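Local atomic coordinates of dipeptide Epimerase (Enterococcus faecalis V583, PDB entry 3JZU), a protein that belongs to the mandelate racemase/muconate lactonizing enzyme family of the enolase superfamily and carries a magnesium ion in its barrel domain. Residues 132-137 with 318-323; 142-147 with 174-179; 156-161 with 184-189. All coordinates share one frame; numbering follows the deposited sequence.

Interaction 1: 132-137 with 318-323; sequences DITLGI and DLDATF. With LEU (leucine), chain I.
Thr134 on strand 128-135 meets Asp320, in the loop after strand 314-317, in a buried polar contact where the first and last parallel strands of the enolase-type TIM barrel come together and the barrel closes. The Thr134 amide donates to Asp320 OD2 at 2.7 Å, nearly along the C-O axis of the carboxylate, with an N-H...O angle of 152°. A water adds to the grip by donating to both Thr134 O and Asp320 OD2, so that this one oxygen is tied to the strand twice and the carboxylate is held in place. A chi1 of 54° turns the Asp320 carboxylate toward the strand, and its two oxygens are then divided, OD2 going to the Thr134 amide and OD1 to the amino group of the bound leucine. Asp132 and Asp318 bring their carboxylates together at the barrel seam, planes 55° apart, and their OD1 atoms lie 2.5 Å from each other. The other oxygen of Asp132 is engaged by Arg187. Next along the strand, CD1 of Ile133 packs at 3.8 Å from CD2 of Phe323, while the carbonyl oxygen of Asp132 approaches the edge of that ring. The amino group of the leucine is bound from three directions: besides Asp320 OD1 and Thr134 OG1, its N donates to Asp318 OD2 at 2.6 Å.

Interaction 2: 142-147 with 174-179; sequences VMAQKA and KAIREA
Ala144 sets its methyl group against the backbone of helix 166-180, where CB lies 3.6 Å from the carbonyl oxygen of Ala175. This small bump fits among the surfaces of Ala175 and Ala179, one turn apart on the facing helix, and its CB comes to 3.9 Å from CB of Ala179. Because alanines line both sides, the axes of the two short segments approach to 8.1 Å, at an angle of 32° between their directions. The helices are neighbours in the outer layer of the TIM barrel, running the same way, and they pack on the strands through the larger residues at the inner edge of their interface. Ile176 is the main knob there. Its CG1 branch, anti to the carbonyl carbon (chi1 -67°), runs past the backbone N of Ala144 and brings CD1 to 3.9 Å from CB of Met143. The CG2 branch turns the other way and rests against CB of Ala147 at 3.8 Å, so the forked side chain reaches residues one turn apart on helix 140-152. The Met143 chain folds back at its thioether (chi3 74°) and also brings its CE methyl to 4.1 Å from CD1 of Ile176, and both side chains lie on Ile160 of strand 157-161.

Interaction 3: 156-161 with 184-189; sequences DTLKIK and IKLRLD. With MG (magnesium ion), chain K; TYR (tyrosine), chain J; LEU (leucine), chain I.
Lys161 and Asp189 face each other across neighbouring parallel strands of the TIM barrel, joined by a beta-alpha-beta crossover through helix 166-180, and meet beside the magnesium ion. Lys161 NZ donates to Asp189 OD2 at 2.7 Å in a salt bridge, arriving from above the carboxylate plane, 73° out of it. The same OD2 binds the magnesium at 2.3 Å, and the metal also takes OXT of the bound tyrosine, a water, and Glu215 and Asp240. A kink at the second torsion of Lys161 (chi2 -69°) brings NZ back over Asp189 and toward O of the bound leucine. Lys159, in contrast, is extended along its whole length: its CE passes close to Asp189, and NZ donates to the tyrosine O, with Asp318 and Glu215 as further salt-bridge partners. On the same face, Thr157 lays CG2 over the centre of the Arg187 guanidinium, 3.4 Å above its plane, while Glu212 pairs with NE of the arginine. Leu158, Ile160, Leu186 and Leu188 occupy the opposite face, toward the helices, where CD2 of Leu186 reaches both Leu158 and Ile160. The whole arrangement is kept in register by five backbone hydrogen bonds alternating between the strands, among them Ile160 N to Arg187 O at 2.7 Å and, next to the metal site, Asp189 N to Ile160 O at 2.8 Å.

How the interactions relate
From the N terminus, strand 128-135 opens the large loop that interaction 1 closes only when the chain reaches 318-323, joining the first and last strands of the parallel series. Interactions 2 and 3 both nest within it. Their segments alternate along the chain, 142-147, 156-161, 174-179, 184-189, so these two contacts cross, interlocking helices 140-152 and 166-180 with strands 157-161 and 185-189. A probable hydrogen bond from Arg177 NH1 to Ile184 O connects interactions 2 and 3, and Leu135 CD1 packs on Ala147 to link interaction 1 to the helix layer. Strands 128-135 and 157-161 are neighbours in the sheet, which ties interaction 1 to interaction 3, and both reach the bound leucine.

Interaction 1: 132-137 with 318-323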
loop_
_atom_site.group_PDB
_atom_site.type_symbol
_atom_site.label_atom_id
_atom_site.label_comp_id
_atom_site.label_asym_id
_atom_site.label_seq_id
_atom_site.Cartn_x
_atom_site.Cartn_y
_atom_site.Cartn_z
ATOM N N ASP A 132 8.448 5.088 -5.135
ATOM C CA ASP A 132 8.992 4.482 -6.338
ATOM C C ASP A 132 7.809 4.501 -7.289
ATOM O O ASP A 132 6.771 5.106 -6.998
ATOM C CB ASP A 132 9.416 3.022 -6.088
ATOM C CG ASP A 132 8.250 2.117 -5.669
ATOM O OD1 ASP A 132 7.101 2.356 -6.100
ATOM O OD2 ASP A 132 8.486 1.141 -4.918
ATOM N N ILE A 133 7.969 3.859 -8.432
ATOM C CA ILE A 133 6.874 3.731 -9.371
ATOM C C ILE A 133 7.035 2.331 -9.922
ATOM O O ILE A 133 8.160 1.883 -10.202
ATOM C CB ILE A 133 6.898 4.800 -10.500
ATOM C CG1 ILE A 133 5.687 4.579 -11.416
ATOM C CG2 ILE A 133 8.208 4.748 -11.272
ATOM C CD1 ILE A 133 5.372 5.772 -12.308
ATOM N N THR A 134 5.917 1.621 -10.011
ATOM C CA THR A 134 5.902 0.247 -10.493
ATOM C C THR A 134 5.726 0.150 -12.005
ATOM O O THR A 134 4.952 0.905 -12.596
ATOM C CB THR A 134 4.749 -0.557 -9.830
ATOM O OG1 THR A 134 4.901 -0.524 -8.405
ATOM C CG2 THR A 134 4.758 -2.022 -10.304
ATOM N N LEU A 135 6.464 -0.778 -12.616
ATOM C CA LEU A 135 6.380 -1.056 -14.049
ATOM C C LEU A 135 5.652 -2.399 -14.143
ATOM O O LEU A 135 6.075 -3.372 -13.515
ATOM C CB LEU A 135 7.775 -1.212 -14.667
ATOM C CG LEU A 135 8.772 -0.050 -14.604
ATOM C CD1 LEU A 135 10.109 -0.500 -15.189
ATOM C CD2 LEU A 135 8.240 1.131 -15.363
ATOM N N GLY A 136 4.569 -2.453 -14.916
ATOM C CA GLY A 136 3.817 -3.690 -15.052
ATOM C C GLY A 136 4.530 -4.703 -15.930
ATOM O O GLY A 136 5.422 -4.338 -16.699
ATOM N N ILE A 137 4.137 -5.969 -15.825
ATOM C CA ILE A 137 4.750 -7.033 -16.617
ATOM C C ILE A 137 4.571 -6.815 -18.114
ATOM O O ILE A 137 3.465 -6.543 -18.580
ATOM C CB ILE A 137 4.158 -8.423 -16.270
ATOM C CG1 ILE A 137 4.555 -8.831 -14.847
ATOM C CG2 ILE A 137 4.666 -9.469 -17.262
ATOM C CD1 ILE A 137 4.131 -10.272 -14.473
ATOM N N ASP A 318 5.819 2.818 -1.835
ATOM C CA ASP A 318 5.347 2.390 -3.141
ATOM C C ASP A 318 3.893 2.867 -3.183
ATOM O O ASP A 318 2.961 2.074 -3.019
ATOM C CB ASP A 318 5.435 0.859 -3.260
ATOM C CG ASP A 318 4.830 0.329 -4.559
ATOM O OD1 ASP A 318 5.138 0.883 -5.628
ATOM O OD2 ASP A 318 4.057 -0.656 -4.513
ATOM N N LEU A 319 3.722 4.177 -3.358
ATOM C CA LEU A 319 2.403 4.812 -3.410
ATOM C C LEU A 319 2.264 5.484 -4.772
ATOM O O LEU A 319 2.408 6.704 -4.900
ATOM C CB LEU A 319 2.295 5.852 -2.293
ATOM C CG LEU A 319 2.573 5.280 -0.902
ATOM C CD1 LEU A 319 2.556 6.380 0.160
ATOM C CD2 LEU A 319 1.524 4.217 -0.607
ATOM N N ASP A 320 1.959 4.664 -5.772
ATOM C CA ASP A 320 1.845 5.114 -7.148
ATOM C C ASP A 320 0.471 4.883 -7.779
ATOM O O ASP A 320 0.322 4.982 -8.989
ATOM C CB ASP A 320 2.939 4.422 -7.987
ATOM C CG ASP A 320 2.918 2.897 -7.853
ATOM O OD1 ASP A 320 2.216 2.374 -6.961
ATOM O OD2 ASP A 320 3.621 2.213 -8.639
ATOM N N ALA A 321 -0.541 4.597 -6.970
ATOM C CA ALA A 321 -1.862 4.364 -7.535
ATOM C C ALA A 321 -2.446 5.583 -8.261
ATOM O O ALA A 321 -3.112 5.422 -9.287
ATOM C CB ALA A 321 -2.830 3.890 -6.452
ATOM N N THR A 322 -2.203 6.792 -7.751
ATOM C CA THR A 322 -2.766 7.984 -8.388
ATOM C C THR A 322 -2.166 8.291 -9.746
ATOM O O THR A 322 -2.820 8.932 -10.580
ATOM C CB THR A 322 -2.611 9.269 -7.522
ATOM O OG1 THR A 322 -1.222 9.576 -7.354
ATOM C CG2 THR A 322 -3.267 9.088 -6.165
ATOM N N PHE A 323 -0.934 7.844 -9.981
ATOM C CA PHE A 323 -0.278 8.116 -11.260
ATOM C C PHE A 323 -1.023 7.500 -12.446
ATOM O O PHE A 323 -0.884 7.959 -13.580
ATOM C CB PHE A 323 1.166 7.595 -11.256
ATOM C CG PHE A 323 1.982 8.033 -10.054
ATOM C CD1 PHE A 323 1.644 9.171 -9.331
ATOM C CD2 PHE A 323 3.103 7.307 -9.667
ATOM C CE1 PHE A 323 2.410 9.584 -8.237
ATOM C CE2 PHE A 323 3.879 7.712 -8.570
ATOM C CZ PHE A 323 3.523 8.855 -7.859
HETATM N N LEU I . 2.429 -0.429 -6.543
HETATM C CA LEU I . 1.122 -1.142 -6.674
HETATM C C LEU I . 1.257 -2.632 -6.357
HETATM O O LEU I . 2.228 -3.273 -6.770
HETATM C CB LEU I . 0.584 -1.001 -8.105
HETATM C CG LEU I . 0.337 0.394 -8.683
HETATM C CD1 LEU I . -0.228 0.277 -10.089
HETATM C CD2 LEU I . -0.629 1.152 -7.790
HETATM O O HOH W 1 2.728 2.325 -11.241
#

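Interaction 2: 142-147 with 174-179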
loop_
_atom_site.group_PDB
_atom_site.type_symbol
_atom_site.label_atom_id
_atom_site.label_comp_id
_atom_site.label_asym_id
_atom_site.label_seq_id
_atom_site.Cartn_x
_atom_site.Cartn_y
_atom_site.Cartn_z
ATOM N N VAL A 142 10.291 -3.522 -23.833
ATOM C CA VAL A 142 9.230 -2.566 -23.531
ATOM C C VAL A 142 9.412 -2.025 -22.116
ATOM O O VAL A 142 9.459 -0.809 -21.909
ATOM C CB VAL A 142 7.836 -3.207 -23.640
ATOM C CG1 VAL A 142 6.761 -2.182 -23.266
ATOM C CG2 VAL A 142 7.617 -3.722 -25.057
ATOM N N MET A 143 9.521 -2.927 -21.143
ATOM C CA MET A 143 9.704 -2.511 -19.757
ATOM C C MET A 143 10.940 -1.629 -19.628
ATOM O O MET A 143 10.925 -0.631 -18.911
ATOM C CB MET A 143 9.847 -3.727 -18.837
ATOM C CG MET A 143 8.614 -4.604 -18.769
ATOM S SD MET A 143 8.764 -5.860 -17.491
ATOM C CE MET A 143 8.528 -4.873 -16.025
ATOM N N ALA A 144 12.012 -2.010 -20.319
ATOM C CA ALA A 144 13.255 -1.245 -20.282
ATOM C C ALA A 144 13.036 0.175 -20.793
ATOM O O ALA A 144 13.562 1.136 -20.232
ATOM C CB ALA A 144 14.326 -1.938 -21.125
ATOM N N GLN A 145 12.264 0.299 -21.867
ATOM C CA GLN A 145 11.971 1.601 -22.456
ATOM C C GLN A 145 11.136 2.453 -21.505
ATOM O O GLN A 145 11.393 3.648 -21.339
ATOM C CB GLN A 145 11.225 1.421 -23.781
ATOM C CG GLN A 145 10.819 2.717 -24.447
ATOM C CD GLN A 145 10.388 2.512 -25.891
ATOM O OE1 GLN A 145 9.377 1.862 -26.169
ATOM N NE2 GLN A 145 11.166 3.055 -26.816
ATOM N N LYS A 146 10.133 1.836 -20.885
ATOM C CA LYS A 146 9.278 2.541 -19.935
ATOM C C LYS A 146 10.108 2.929 -18.715
ATOM O O LYS A 146 9.837 3.945 -18.069
ATOM C CB LYS A 146 8.108 1.659 -19.488
ATOM C CG LYS A 146 7.030 1.438 -20.544
ATOM C CD LYS A 146 6.254 2.722 -20.843
ATOM C CE LYS A 146 5.427 3.184 -19.644
ATOM N NZ LYS A 146 4.389 2.186 -19.250
ATOM N N ALA A 147 11.113 2.114 -18.400
ATOM C CA ALA A 147 11.971 2.399 -17.256
ATOM C C ALA A 147 12.708 3.692 -17.537
ATOM O O ALA A 147 12.816 4.555 -16.671
ATOM C CB ALA A 147 12.959 1.255 -17.018
ATOM N N LYS A 174 17.482 -7.769 -16.613
ATOM C CA LYS A 174 18.751 -7.464 -17.276
ATOM C C LYS A 174 18.566 -6.303 -18.242
ATOM O O LYS A 174 19.348 -5.349 -18.248
ATOM C CB LYS A 174 19.268 -8.684 -18.051
ATOM C CG LYS A 174 19.722 -9.868 -17.188
ATOM C CD LYS A 174 20.137 -11.036 -18.077
ATOM C CE LYS A 174 20.568 -12.266 -17.282
ATOM N NZ LYS A 174 21.860 -12.084 -16.564
ATOM N N ALA A 175 17.527 -6.393 -19.067
ATOM C CA ALA A 175 17.246 -5.347 -20.035
ATOM C C ALA A 175 16.998 -4.018 -19.314
ATOM O O ALA A 175 17.499 -2.972 -19.734
ATOM C CB ALA A 175 16.037 -5.732 -20.890
ATOM N N ILE A 176 16.236 -4.047 -18.224
ATOM C CA ILE A 176 15.974 -2.808 -17.499
ATOM C C ILE A 176 17.248 -2.211 -16.902
ATOM O O ILE A 176 17.500 -1.017 -17.041
ATOM C CB ILE A 176 14.922 -3.009 -16.374
ATOM C CG1 ILE A 176 13.557 -3.331 -16.995
ATOM C CG2 ILE A 176 14.801 -1.735 -15.540
ATOM C CD1 ILE A 176 12.516 -3.791 -15.996
ATOM N N ARG A 177 18.057 -3.029 -16.240
ATOM C CA ARG A 177 19.285 -2.515 -15.643
ATOM C C ARG A 177 20.185 -1.929 -16.728
ATOM O O ARG A 177 20.744 -0.840 -16.584
ATOM C CB ARG A 177 20.031 -3.628 -14.902
ATOM C CG ARG A 177 21.416 -3.232 -14.415
ATOM C CD ARG A 177 21.343 -2.038 -13.487
ATOM N NE ARG A 177 20.755 -2.390 -12.200
ATOM C CZ ARG A 177 20.214 -1.513 -11.360
ATOM N NH1 ARG A 177 20.174 -0.225 -11.671
ATOM N NH2 ARG A 177 19.719 -1.921 -10.199
ATOM N N GLU A 178 20.313 -2.669 -17.820
ATOM C CA GLU A 178 21.138 -2.262 -18.943
ATOM C C GLU A 178 20.713 -0.914 -19.511
ATOM O O GLU A 178 21.551 -0.097 -19.888
ATOM C CB GLU A 178 21.061 -3.340 -20.020
ATOM C CG GLU A 178 21.984 -3.147 -21.196
ATOM C CD GLU A 178 22.121 -4.418 -22.011
ATOM O OE1 GLU A 178 21.117 -4.861 -22.615
ATOM O OE2 GLU A 178 23.236 -4.981 -22.034
ATOM N N ALA A 179 19.404 -0.676 -19.556
ATOM C CA ALA A 179 18.873 0.568 -20.100
ATOM C C ALA A 179 19.020 1.791 -19.197
ATOM O O ALA A 179 19.336 2.882 -19.677
ATOM C CB ALA A 179 17.401 0.385 -20.486
#

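Interaction 3: 156-161 with 184-189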
loop_
_atom_site.group_PDB
_atom_site.type_symbol
_atom_site.label_atom_id
_atom_site.label_comp_id
_atom_site.label_asym_id
_atom_site.label_seq_id
_atom_site.Cartn_x
_atom_site.Cartn_y
_atom_site.Cartn_z
ATOM N N ASP A 156 14.070 7.630 -8.996
ATOM C CA ASP A 156 15.362 6.991 -8.766
ATOM C C ASP A 156 15.212 5.547 -8.279
ATOM O O ASP A 156 16.200 4.833 -8.119
ATOM C CB ASP A 156 16.192 7.781 -7.751
ATOM C CG ASP A 156 16.701 9.097 -8.309
ATOM O OD1 ASP A 156 17.102 9.131 -9.494
ATOM O OD2 ASP A 156 16.713 10.096 -7.556
ATOM N N THR A 157 13.978 5.130 -8.026
ATOM C CA THR A 157 13.716 3.762 -7.602
ATOM C C THR A 157 12.544 3.214 -8.406
ATOM O O THR A 157 11.467 3.806 -8.421
ATOM C CB THR A 157 13.359 3.669 -6.112
ATOM O OG1 THR A 157 14.427 4.207 -5.320
ATOM C CG2 THR A 157 13.139 2.211 -5.730
ATOM N N LEU A 158 12.758 2.080 -9.068
ATOM C CA LEU A 158 11.716 1.459 -9.882
ATOM C C LEU A 158 11.322 0.103 -9.312
ATOM O O LEU A 158 12.184 -0.678 -8.919
ATOM C CB LEU A 158 12.221 1.254 -11.314
ATOM C CG LEU A 158 12.772 2.491 -12.037
ATOM C CD1 LEU A 158 13.381 2.081 -13.369
ATOM C CD2 LEU A 158 11.663 3.520 -12.245
ATOM N N LYS A 159 10.023 -0.175 -9.274
ATOM C CA LYS A 159 9.536 -1.464 -8.788
ATOM C C LYS A 159 9.176 -2.274 -10.027
ATOM O O LYS A 159 8.275 -1.902 -10.785
ATOM C CB LYS A 159 8.309 -1.276 -7.888
ATOM C CG LYS A 159 7.713 -2.575 -7.368
ATOM C CD LYS A 159 6.693 -2.312 -6.256
ATOM C CE LYS A 159 6.008 -3.596 -5.820
ATOM N NZ LYS A 159 5.060 -3.413 -4.675
ATOM N N ILE A 160 9.897 -3.372 -10.231
ATOM C CA ILE A 160 9.710 -4.236 -11.394
ATOM C C ILE A 160 8.835 -5.444 -11.114
ATOM O O ILE A 160 9.138 -6.258 -10.242
ATOM C CB ILE A 160 11.062 -4.779 -11.909
ATOM C CG1 ILE A 160 12.013 -3.625 -12.230
ATOM C CG2 ILE A 160 10.835 -5.650 -13.131
ATOM C CD1 ILE A 160 13.419 -4.095 -12.670
ATOM N N LYS A 161 7.746 -5.561 -11.863
ATOM C CA LYS A 161 6.864 -6.699 -11.705
ATOM C C LYS A 161 7.427 -7.833 -12.551
ATOM O O LYS A 161 7.877 -7.613 -13.675
ATOM C CB LYS A 161 5.451 -6.340 -12.165
ATOM C CG LYS A 161 4.722 -5.399 -11.204
ATOM C CD LYS A 161 4.388 -6.107 -9.885
ATOM C CE LYS A 161 3.728 -5.147 -8.895
ATOM N NZ LYS A 161 3.375 -5.818 -7.601
ATOM N N ILE A 184 20.215 3.770 -10.568
ATOM C CA ILE A 184 18.818 3.586 -10.194
ATOM C C ILE A 184 18.620 2.359 -9.302
ATOM O O ILE A 184 19.228 1.314 -9.533
ATOM C CB ILE A 184 17.943 3.410 -11.463
ATOM C CG1 ILE A 184 18.244 4.527 -12.470
ATOM C CG2 ILE A 184 16.467 3.401 -11.089
ATOM C CD1 ILE A 184 17.935 5.926 -11.966
ATOM N N LYS A 185 17.777 2.482 -8.277
ATOM C CA LYS A 185 17.515 1.340 -7.412
ATOM C C LYS A 185 16.384 0.533 -8.025
ATOM O O LYS A 185 15.356 1.082 -8.419
ATOM C CB LYS A 185 17.146 1.780 -5.987
ATOM C CG LYS A 185 18.307 2.422 -5.240
ATOM C CD LYS A 185 18.358 2.045 -3.757
ATOM C CE LYS A 185 17.311 2.767 -2.918
ATOM N NZ LYS A 185 15.935 2.225 -3.111
ATOM N N LEU A 186 16.585 -0.773 -8.124
ATOM C CA LEU A 186 15.577 -1.645 -8.699
ATOM C C LEU A 186 15.091 -2.682 -7.689
ATOM O O LEU A 186 15.882 -3.467 -7.167
ATOM C CB LEU A 186 16.147 -2.373 -9.922
ATOM C CG LEU A 186 16.598 -1.550 -11.137
ATOM C CD1 LEU A 186 17.224 -2.488 -12.149
ATOM C CD2 LEU A 186 15.414 -0.826 -11.764
ATOM N N ARG A 187 13.796 -2.663 -7.388
ATOM C CA ARG A 187 13.230 -3.661 -6.490
ATOM C C ARG A 187 12.290 -4.518 -7.336
ATOM O O ARG A 187 11.558 -4.002 -8.185
ATOM C CB ARG A 187 12.486 -3.005 -5.323
ATOM C CG ARG A 187 11.480 -1.935 -5.704
ATOM C CD ARG A 187 10.901 -1.262 -4.461
ATOM N NE ARG A 187 11.919 -0.564 -3.676
ATOM C CZ ARG A 187 11.706 0.575 -3.027
ATOM N NH1 ARG A 187 10.511 1.152 -3.069
ATOM N NH2 ARG A 187 12.684 1.141 -2.334
ATOM N N LEU A 188 12.339 -5.827 -7.129
ATOM C CA LEU A 188 11.501 -6.744 -7.880
ATOM C C LEU A 188 10.306 -7.198 -7.044
ATOM O O LEU A 188 10.382 -7.253 -5.811
ATOM C CB LEU A 188 12.308 -7.980 -8.300
ATOM C CG LEU A 188 13.730 -7.796 -8.849
ATOM C CD1 LEU A 188 14.276 -9.159 -9.282
ATOM C CD2 LEU A 188 13.732 -6.814 -10.021
ATOM N N ASP A 189 9.206 -7.514 -7.727
ATOM C CA ASP A 189 8.003 -8.010 -7.065
ATOM C C ASP A 189 7.451 -9.147 -7.914
ATOM O O ASP A 189 6.959 -8.914 -9.014
ATOM C CB ASP A 189 6.936 -6.917 -6.936
ATOM C CG ASP A 189 5.768 -7.349 -6.058
ATOM O OD1 ASP A 189 5.607 -8.573 -5.866
ATOM O OD2 ASP A 189 5.019 -6.477 -5.565
HETATM MG MG MG K . 3.805 -6.550 -3.627
HETATM N N TYR J . 0.279 -3.177 -5.634
HETATM C CA TYR J . 0.251 -4.600 -5.287
HETATM C C TYR J . 1.604 -5.156 -4.839
HETATM O O TYR J . 2.337 -4.429 -4.137
HETATM C CB TYR J . -0.253 -5.414 -6.482
HETATM C CG TYR J . -1.635 -5.031 -6.976
HETATM C CD1 TYR J . -1.897 -4.932 -8.340
HETATM C CD2 TYR J . -2.687 -4.805 -6.086
HETATM C CE1 TYR J . -3.172 -4.616 -8.813
HETATM C CE2 TYR J . -3.972 -4.493 -6.550
HETATM C CZ TYR J . -4.205 -4.401 -7.917
HETATM O OH TYR J . -5.468 -4.106 -8.399
HETATM O OXT TYR J . 1.904 -6.323 -5.188
HETATM N N LEU I . 2.429 -0.429 -6.543
HETATM C CA LEU I . 1.122 -1.142 -6.674
HETATM C C LEU I . 1.257 -2.632 -6.357
HETATM O O LEU I . 2.228 -3.273 -6.770
HETATM C CB LEU I . 0.584 -1.001 -8.105
HETATM C CG LEU I . 0.337 0.394 -8.683
HETATM C CD1 LEU I . -0.228 0.277 -10.089
HETATM C CD2 LEU I . -0.629 1.152 -7.790
HETATM O O HOH W 2 3.918 -8.760 -3.641
#